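Long-range contacts in CalS10 (Micromonospora echinospora, PDB 6UK5), which probably methylates an amino pentose in calicheamicin biosynthesis, binding S-adenosylmethionine as the likely methyl donor: residues F109-F115 with A140-A146; E195-L199 with E208-V212. All coordinates share one frame; numbering follows the deposited sequence.

Contact 1 (F109-F115 with A140-A146)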
ATOM      1  N   PHE A 109     -17.306 -25.849 -22.090  1.00 64.55           N
ATOM      2  CA  PHE A 109     -16.525 -25.652 -23.302  1.00 67.18           C
ATOM      3  C   PHE A 109     -16.437 -26.949 -24.106  1.00 68.12           C
ATOM      4  O   PHE A 109     -16.609 -28.054 -23.583  1.00 67.84           O
ATOM      5  CB  PHE A 109     -15.115 -25.160 -22.965  1.00 65.38           C
ATOM      6  CG  PHE A 109     -14.237 -26.204 -22.326  1.00 61.18           C
ATOM      7  CD1 PHE A 109     -14.474 -26.641 -21.033  1.00 63.08           C
ATOM      8  CD2 PHE A 109     -13.157 -26.730 -23.016  1.00 58.33           C
ATOM      9  CE1 PHE A 109     -13.659 -27.598 -20.448  1.00 59.97           C
ATOM     10  CE2 PHE A 109     -12.339 -27.680 -22.434  1.00 53.74           C
ATOM     11  CZ  PHE A 109     -12.592 -28.115 -21.150  1.00 57.62           C
ATOM     12  N   ASP A 110     -16.170 -26.793 -25.400  1.00 70.87           N
ATOM     13  CA  ASP A 110     -15.930 -27.924 -26.290  1.00 73.34           C
ATOM     14  C   ASP A 110     -14.961 -27.464 -27.363  1.00 73.27           C
ATOM     15  O   ASP A 110     -15.260 -26.524 -28.107  1.00 75.68           O
ATOM     16  CB  ASP A 110     -17.227 -28.435 -26.919  1.00 73.19           C
ATOM     17  CG  ASP A 110     -17.025 -29.707 -27.714  1.00 72.59           C
ATOM     18  OD1 ASP A 110     -15.871 -30.009 -28.083  1.00 71.59           O
ATOM     19  OD2 ASP A 110     -18.026 -30.406 -27.967  1.00 69.63           O
ATOM     20  N   LEU A 111     -13.809 -28.124 -27.444  1.00 70.32           N
ATOM     21  CA  LEU A 111     -12.782 -27.776 -28.412  1.00 70.06           C
ATOM     22  C   LEU A 111     -12.592 -28.869 -29.452  1.00 69.32           C
ATOM     23  O   LEU A 111     -11.705 -28.752 -30.305  1.00 67.33           O
ATOM     24  CB  LEU A 111     -11.454 -27.510 -27.696  1.00 67.50           C
ATOM     25  CG  LEU A 111     -11.478 -26.481 -26.562  1.00 64.58           C
ATOM     26  CD1 LEU A 111     -10.303 -26.711 -25.615  1.00 64.50           C
ATOM     27  CD2 LEU A 111     -11.490 -25.057 -27.088  1.00 64.19           C
ATOM     28  N   GLY A 112     -13.409 -29.921 -29.412  1.00 70.80           N
ATOM     29  CA  GLY A 112     -13.375 -30.960 -30.416  1.00 71.65           C
ATOM     30  C   GLY A 112     -12.133 -31.819 -30.406  1.00 69.66           C
ATOM     31  O   GLY A 112     -12.009 -32.702 -31.263  1.00 75.95           O
ATOM     32  N   VAL A 113     -11.217 -31.601 -29.468  1.00 70.09           N
ATOM     33  CA  VAL A 113      -9.930 -32.278 -29.462  1.00 64.94           C
ATOM     34  C   VAL A 113      -9.646 -32.809 -28.066  1.00 61.89           C
ATOM     35  O   VAL A 113     -10.132 -32.270 -27.066  1.00 58.08           O
ATOM     36  CB  VAL A 113      -8.807 -31.319 -29.915  1.00 64.99           C
ATOM     37  CG1 VAL A 113      -8.932 -31.026 -31.402  1.00 64.67           C
ATOM     38  CG2 VAL A 113      -8.846 -30.028 -29.103  1.00 69.72           C
ATOM     39  N   THR A 114      -8.859 -33.879 -28.002  1.00 62.45           N
ATOM     40  CA  THR A 114      -8.378 -34.425 -26.743  1.00 58.69           C
ATOM     41  C   THR A 114      -6.978 -33.899 -26.437  1.00 63.11           C
ATOM     42  O   THR A 114      -6.263 -33.411 -27.316  1.00 61.92           O
ATOM     43  CB  THR A 114      -8.363 -35.958 -26.759  1.00 58.38           C
ATOM     44  OG1 THR A 114      -7.446 -36.429 -27.756  1.00 66.77           O
ATOM     45  CG2 THR A 114      -9.752 -36.511 -27.026  1.00 65.65           C
ATOM     46  N   PHE A 115      -6.596 -34.013 -25.169  1.00 66.77           N
ATOM     47  CA  PHE A 115      -5.270 -33.640 -24.704  1.00 67.69           C
ATOM     48  C   PHE A 115      -4.708 -34.772 -23.854  1.00 66.15           C
ATOM     49  O   PHE A 115      -5.449 -35.606 -23.327  1.00 65.24           O
ATOM     50  CB  PHE A 115      -5.315 -32.344 -23.880  1.00 69.36           C
ATOM     51  CG  PHE A 115      -5.816 -31.150 -24.647  1.00 67.25           C
ATOM     52  CD1 PHE A 115      -7.167 -31.013 -24.920  1.00 58.80           C
ATOM     53  CD2 PHE A 115      -4.949 -30.153 -25.063  1.00 67.07           C
ATOM     54  CE1 PHE A 115      -7.644 -29.921 -25.615  1.00 61.63           C
ATOM     55  CE2 PHE A 115      -5.419 -29.053 -25.758  1.00 69.44           C
ATOM     56  CZ  PHE A 115      -6.771 -28.935 -26.032  1.00 68.02           C
ATOM     57  N   ALA A 140     -16.481 -31.977 -18.065  1.00 69.11           N
ATOM     58  CA  ALA A 140     -16.044 -31.367 -19.317  1.00 65.41           C
ATOM     59  C   ALA A 140     -14.547 -31.560 -19.527  1.00 60.92           C
ATOM     60  O   ALA A 140     -14.112 -32.020 -20.589  1.00 55.41           O
ATOM     61  CB  ALA A 140     -16.402 -29.882 -19.327  1.00 66.16           C
ATOM     62  N   MET A 141     -13.741 -31.210 -18.520  1.00 60.19           N
ATOM     63  CA  MET A 141     -12.297 -31.397 -18.622  1.00 59.77           C
ATOM     64  C   MET A 141     -11.953 -32.840 -18.973  1.00 57.85           C
ATOM     65  O   MET A 141     -11.105 -33.099 -19.835  1.00 54.10           O
ATOM     66  CB  MET A 141     -11.620 -30.999 -17.308  1.00 58.61           C
ATOM     67  CG  MET A 141     -11.866 -29.566 -16.871  1.00 55.46           C
ATOM     68  SD  MET A 141     -10.771 -29.096 -15.515  1.00 52.57           S
ATOM     69  CE  MET A 141     -11.937 -28.695 -14.218  1.00 54.22           C
ATOM     70  N   SER A 142     -12.602 -33.796 -18.307  1.00 58.49           N
ATOM     71  CA  SER A 142     -12.322 -35.203 -18.572  1.00 52.78           C
ATOM     72  C   SER A 142     -12.677 -35.589 -20.003  1.00 54.35           C
ATOM     73  O   SER A 142     -12.013 -36.448 -20.596  1.00 55.47           O
ATOM     74  CB  SER A 142     -13.089 -36.079 -17.581  1.00 51.83           C
ATOM     75  OG  SER A 142     -12.850 -37.455 -17.823  1.00 59.85           O
ATOM     76  N   ALA A 143     -13.712 -34.972 -20.575  1.00 54.28           N
ATOM     77  CA  ALA A 143     -14.075 -35.273 -21.954  1.00 58.43           C
ATOM     78  C   ALA A 143     -12.954 -34.904 -22.915  1.00 58.31           C
ATOM     79  O   ALA A 143     -12.817 -35.517 -23.979  1.00 60.24           O
ATOM     80  CB  ALA A 143     -15.359 -34.537 -22.331  1.00 56.41           C
ATOM     81  N   HIS A 144     -12.157 -33.900 -22.562  1.00 57.10           N
ATOM     82  CA  HIS A 144     -11.038 -33.445 -23.371  1.00 60.00           C
ATOM     83  C   HIS A 144      -9.763 -34.239 -23.110  1.00 57.08           C
ATOM     84  O   HIS A 144      -8.696 -33.853 -23.600  1.00 58.56           O
ATOM     85  CB  HIS A 144     -10.804 -31.955 -23.109  1.00 59.30           C
ATOM     86  CG  HIS A 144     -11.869 -31.076 -23.686  1.00 61.62           C
ATOM     87  ND1 HIS A 144     -13.108 -30.927 -23.100  1.00 57.17           N
ATOM     88  CD2 HIS A 144     -11.880 -30.291 -24.790  1.00 62.65           C
ATOM     89  CE1 HIS A 144     -13.841 -30.102 -23.827  1.00 57.48           C
ATOM     90  NE2 HIS A 144     -13.117 -29.697 -24.854  1.00 57.98           N
ATOM     91  N   LEU A 145      -9.846 -35.323 -22.344  1.00 56.53           N
ATOM     92  CA  LEU A 145      -8.707 -36.186 -22.071  1.00 59.03           C
ATOM     93  C   LEU A 145      -8.738 -37.419 -22.963  1.00 62.31           C
ATOM     94  O   LEU A 145      -9.787 -38.046 -23.137  1.00 65.44           O
ATOM     95  CB  LEU A 145      -8.686 -36.630 -20.608  1.00 57.05           C
ATOM     96  CG  LEU A 145      -8.207 -35.601 -19.589  1.00 56.02           C
ATOM     97  CD1 LEU A 145      -8.390 -36.142 -18.184  1.00 58.44           C
ATOM     98  CD2 LEU A 145      -6.755 -35.229 -19.841  1.00 53.70           C
ATOM     99  N   ALA A 146      -7.581 -37.762 -23.524  1.00 59.88           N
ATOM    100  CA  ALA A 146      -7.424 -39.048 -24.175  1.00 60.36           C
ATOM    101  C   ALA A 146      -7.368 -40.146 -23.116  1.00 63.19           C
ATOM    102  O   ALA A 146      -7.163 -39.868 -21.932  1.00 62.06           O
ATOM    103  CB  ALA A 146      -6.157 -39.064 -25.023  1.00 60.50           C
TER

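Contact 2 (E195-L199 with E208-V212)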
ATOM      1  N   GLU A 195     -13.255  -9.825  -0.479  1.00 40.87           N
ATOM      2  CA  GLU A 195     -13.341  -8.409  -0.809  1.00 43.94           C
ATOM      3  C   GLU A 195     -11.928  -7.858  -0.957  1.00 46.25           C
ATOM      4  O   GLU A 195     -11.151  -7.880   0.004  1.00 45.34           O
ATOM      5  CB  GLU A 195     -14.101  -7.630   0.265  1.00 44.58           C
ATOM      6  CG  GLU A 195     -14.449  -6.204  -0.153  1.00 44.06           C
ATOM      7  CD  GLU A 195     -14.918  -5.348   1.005  1.00 43.11           C
ATOM      8  OE1 GLU A 195     -15.301  -5.917   2.048  1.00 46.81           O
ATOM      9  OE2 GLU A 195     -14.906  -4.106   0.869  1.00 45.48           O
ATOM     10  N   GLU A 196     -11.595  -7.372  -2.151  1.00 50.89           N
ATOM     11  CA  GLU A 196     -10.296  -6.770  -2.415  1.00 53.26           C
ATOM     12  C   GLU A 196     -10.481  -5.308  -2.797  1.00 53.40           C
ATOM     13  O   GLU A 196     -11.416  -4.963  -3.527  1.00 55.65           O
ATOM     14  CB  GLU A 196      -9.545  -7.485  -3.537  1.00 53.80           C
ATOM     15  CG  GLU A 196      -8.733  -8.676  -3.081  1.00 53.74           C
ATOM     16  CD  GLU A 196      -8.152  -9.454  -4.243  1.00 54.43           C
ATOM     17  OE1 GLU A 196      -8.723  -9.386  -5.351  1.00 53.63           O
ATOM     18  OE2 GLU A 196      -7.121 -10.131  -4.051  1.00 58.24           O
ATOM     19  N   ARG A 197      -9.587  -4.452  -2.310  1.00 54.90           N
ATOM     20  CA  ARG A 197      -9.613  -3.033  -2.648  1.00 56.36           C
ATOM     21  C   ARG A 197      -8.193  -2.573  -2.930  1.00 56.77           C
ATOM     22  O   ARG A 197      -7.317  -2.672  -2.066  1.00 52.78           O
ATOM     23  CB  ARG A 197     -10.259  -2.217  -1.532  1.00 55.75           C
ATOM     24  CG  ARG A 197     -11.760  -2.418  -1.508  1.00 60.01           C
ATOM     25  CD  ARG A 197     -12.426  -1.686  -0.374  1.00 59.77           C
ATOM     26  NE  ARG A 197     -13.040  -0.454  -0.861  1.00 62.10           N
ATOM     27  CZ  ARG A 197     -13.965   0.238  -0.207  1.00 67.13           C
ATOM     28  NH1 ARG A 197     -14.408  -0.186   0.969  1.00 60.52           N
ATOM     29  NH2 ARG A 197     -14.455   1.350  -0.740  1.00 75.99           N
ATOM     30  N   TRP A 198      -7.983  -2.067  -4.142  1.00 59.84           N
ATOM     31  CA  TRP A 198      -6.666  -1.733  -4.657  1.00 60.42           C
ATOM     32  C   TRP A 198      -6.484  -0.226  -4.771  1.00 60.82           C
ATOM     33  O   TRP A 198      -7.444   0.523  -4.973  1.00 60.19           O
ATOM     34  CB  TRP A 198      -6.467  -2.359  -6.040  1.00 60.29           C
ATOM     35  CG  TRP A 198      -6.568  -3.852  -6.061  1.00 60.51           C
ATOM     36  CD1 TRP A 198      -7.712  -4.593  -5.994  1.00 59.41           C
ATOM     37  CD2 TRP A 198      -5.490  -4.787  -6.180  1.00 61.97           C
ATOM     38  NE1 TRP A 198      -7.413  -5.932  -6.055  1.00 59.20           N
ATOM     39  CE2 TRP A 198      -6.056  -6.078  -6.169  1.00 60.91           C
ATOM     40  CE3 TRP A 198      -4.103  -4.660  -6.289  1.00 65.41           C
ATOM     41  CZ2 TRP A 198      -5.282  -7.233  -6.263  1.00 62.52           C
ATOM     42  CZ3 TRP A 198      -3.337  -5.807  -6.380  1.00 61.31           C
ATOM     43  CH2 TRP A 198      -3.929  -7.077  -6.368  1.00 58.79           C
ATOM     44  N   LEU A 199      -5.233   0.209  -4.633  1.00 63.07           N
ATOM     45  CA  LEU A 199      -4.820   1.565  -4.974  1.00 65.87           C
ATOM     46  C   LEU A 199      -3.609   1.484  -5.889  1.00 65.55           C
ATOM     47  O   LEU A 199      -2.593   0.885  -5.519  1.00 64.09           O
ATOM     48  CB  LEU A 199      -4.478   2.382  -3.727  1.00 63.91           C
ATOM     49  CG  LEU A 199      -5.622   2.898  -2.856  1.00 69.20           C
ATOM     50  CD1 LEU A 199      -5.047   3.550  -1.608  1.00 67.46           C
ATOM     51  CD2 LEU A 199      -6.491   3.887  -3.614  1.00 66.92           C
ATOM     52  N   GLU A 208      -8.309   3.882  -7.795  1.00 73.89           N
ATOM     53  CA  GLU A 208      -8.843   2.884  -6.878  1.00 66.86           C
ATOM     54  C   GLU A 208      -9.888   2.026  -7.580  1.00 64.36           C
ATOM     55  O   GLU A 208     -10.680   2.532  -8.381  1.00 69.44           O
ATOM     56  CB  GLU A 208      -9.479   3.535  -5.645  1.00 64.33           C
ATOM     57  CG  GLU A 208     -10.492   4.613  -5.982  1.00 75.15           C
ATOM     58  CD  GLU A 208     -11.215   5.133  -4.765  1.00 76.02           C
ATOM     59  OE1 GLU A 208     -12.231   5.840  -4.951  1.00 79.74           O
ATOM     60  OE2 GLU A 208     -10.772   4.832  -3.633  1.00 79.02           O
ATOM     61  N   PHE A 209      -9.886   0.725  -7.290  1.00 61.45           N
ATOM     62  CA  PHE A 209     -10.946  -0.162  -7.758  1.00 61.35           C
ATOM     63  C   PHE A 209     -11.197  -1.215  -6.683  1.00 59.43           C
ATOM     64  O   PHE A 209     -10.297  -1.564  -5.916  1.00 57.62           O
ATOM     65  CB  PHE A 209     -10.633  -0.780  -9.131  1.00 60.91           C
ATOM     66  CG  PHE A 209      -9.508  -1.773  -9.135  1.00 58.63           C
ATOM     67  CD1 PHE A 209      -8.200  -1.362  -9.329  1.00 58.15           C
ATOM     68  CD2 PHE A 209      -9.767  -3.126  -8.989  1.00 59.11           C
ATOM     69  CE1 PHE A 209      -7.167  -2.279  -9.352  1.00 61.66           C
ATOM     70  CE2 PHE A 209      -8.740  -4.048  -9.011  1.00 61.27           C
ATOM     71  CZ  PHE A 209      -7.437  -3.625  -9.193  1.00 62.53           C
ATOM     72  N   SER A 210     -12.439  -1.709  -6.631  1.00 56.32           N
ATOM     73  CA  SER A 210     -12.886  -2.627  -5.589  1.00 52.46           C
ATOM     74  C   SER A 210     -13.623  -3.811  -6.200  1.00 52.85           C
ATOM     75  O   SER A 210     -14.341  -3.665  -7.195  1.00 55.65           O
ATOM     76  CB  SER A 210     -13.802  -1.914  -4.581  1.00 50.47           C
ATOM     77  OG  SER A 210     -13.270  -0.648  -4.234  1.00 56.88           O
ATOM     78  N   GLN A 211     -13.437  -4.984  -5.591  1.00 53.25           N
ATOM     79  CA  GLN A 211     -14.003  -6.231  -6.085  1.00 49.62           C
ATOM     80  C   GLN A 211     -14.554  -7.061  -4.934  1.00 45.36           C
ATOM     81  O   GLN A 211     -14.121  -6.922  -3.788  1.00 41.06           O
ATOM     82  CB  GLN A 211     -12.955  -7.083  -6.811  1.00 51.31           C
ATOM     83  CG  GLN A 211     -12.025  -6.328  -7.727  1.00 53.85           C
ATOM     84  CD  GLN A 211     -10.830  -7.168  -8.130  1.00 56.37           C
ATOM     85  OE1 GLN A 211     -10.606  -7.413  -9.311  1.00 59.76           O
ATOM     86  NE2 GLN A 211     -10.060  -7.617  -7.147  1.00 54.96           N
ATOM     87  N   VAL A 212     -15.525  -7.922  -5.250  1.00 44.96           N
ATOM     88  CA  VAL A 212     -15.959  -8.980  -4.344  1.00 37.78           C
ATOM     89  C   VAL A 212     -16.015 -10.292  -5.122  1.00 37.54           C
ATOM     90  O   VAL A 212     -16.437 -10.315  -6.286  1.00 40.43           O
ATOM     91  CB  VAL A 212     -17.325  -8.689  -3.691  1.00 38.21           C
ATOM     92  CG1 VAL A 212     -17.851  -9.951  -3.005  1.00 39.95           C
ATOM     93  CG2 VAL A 212     -17.212  -7.545  -2.705  1.00 40.84           C
TER

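Contact 1 (F109-F115 with A140-A146)
F109 and H144 reach for each other from opposite directions and overlap as an offset stack, ring centroids 4.0 Å apart and planes at 18°. The phenyl gets there because its CG stands between the backbone N and the carbonyl carbon (chi1 71°), and its CE1 also meets A140 CB at 3.7 Å. While the phenyl lies over one face of the imidazole, the rotation of H144 is set at its edge: ND1 donates to A140 O at 2.9 Å in a nearly straight bond (172°) lying in the imidazole plane, though above the carbonyl plane of A140, and NE2 accepts from L111 N at 3.1 Å. Here the loop leading into strand 115-120 meets the end of helix 131-143, the helix of a right-handed beta-alpha-beta crossover to strand 149-153 in a Rossmann-like methyltransferase domain. An alanine in place of H144 is likely to leave L111 N without its acceptor, A140 O without the ND1 donor and the F109 phenyl without its stack. Beyond the ring the backbones take over: F115 N bonds to H144 O, and A146 N to F115 O at 3.0 Å, a parallel pairing beside which the F115 ring turns an edge to H144 O.

Contact 2 (E195-L199 with E208-V212)
The carbonyl oxygen of E196 takes a 2.9 Å hydrogen bond from Q211 N, nearly along the C=O axis, and a CA-H...O contact from S210 CA at 3.4 Å. E196 N answers with a bond to Q211 O, and two residues along W198 N reaches F209 O at 3.0 Å in an almost straight line. These are the hydrogen-bonded pairs of an antiparallel hairpin, strands 191-202 and 206-216, and the two faces of its sheet differ in character. On one face W198 and F209 leave their strands in the same direction and stack with an offset: the five-membered ring and the phenyl have centroids 4.3 Å apart and planes at 7°, and W198 CB sits over the phenyl face, 3.7 Å from its centroid. With chi1 at 69° the F209 ring swings back over its own backbone and beneath the indole. Next to the stack Q211 stretches across to E196, its amide plane within 11° of the carboxylate and NE2 2.9 Å from E196 OE1; the same NE2 stands at the indole edge near W198 NE1, but both are donors and make no hydrogen bond. E196 OE2 makes a salt bridge to R181, and helix 20-32 covers this face. On the other face R197 bends at its third torsion, and its NE makes a weak bond to S210 OG at 3.4 Å. L199 CD2 packs on E208 CB at 3.6 Å, and L199 meets L199 of the second subunit. E208 OE1 forms a salt bridge with R197 of the second subunit. The chemistry thus divides by face: stacked rings and R181-bound carboxylate turn to the chain's own helix, whereas arginine and acid serve the dimer interface, where their intersubunit salt bridge probably helps to offset the closeness of the two E208 carboxylates.

Contacts 1 and 2 sit on opposite sides of the chain's centre, their centres 35 Å apart and their nearest atoms about 21 Å apart, so neither touches the other; contact 1 closes in the sequence before contact 2 opens. Contact 1 lies where strand 115-120 of the Rossmann-like sheet begins; contact 2 lies within the separate five-stranded sheet, which also meets the second subunit. Bound S-adenosylmethionine lies between: the F109 side chain is about 7 Å from it, and that of E196 about 9 Å. The M141 side chain comes within about 4 Å of that of M106, a cofactor-binding residue, which places contact 1 in the second shell of the cofactor site.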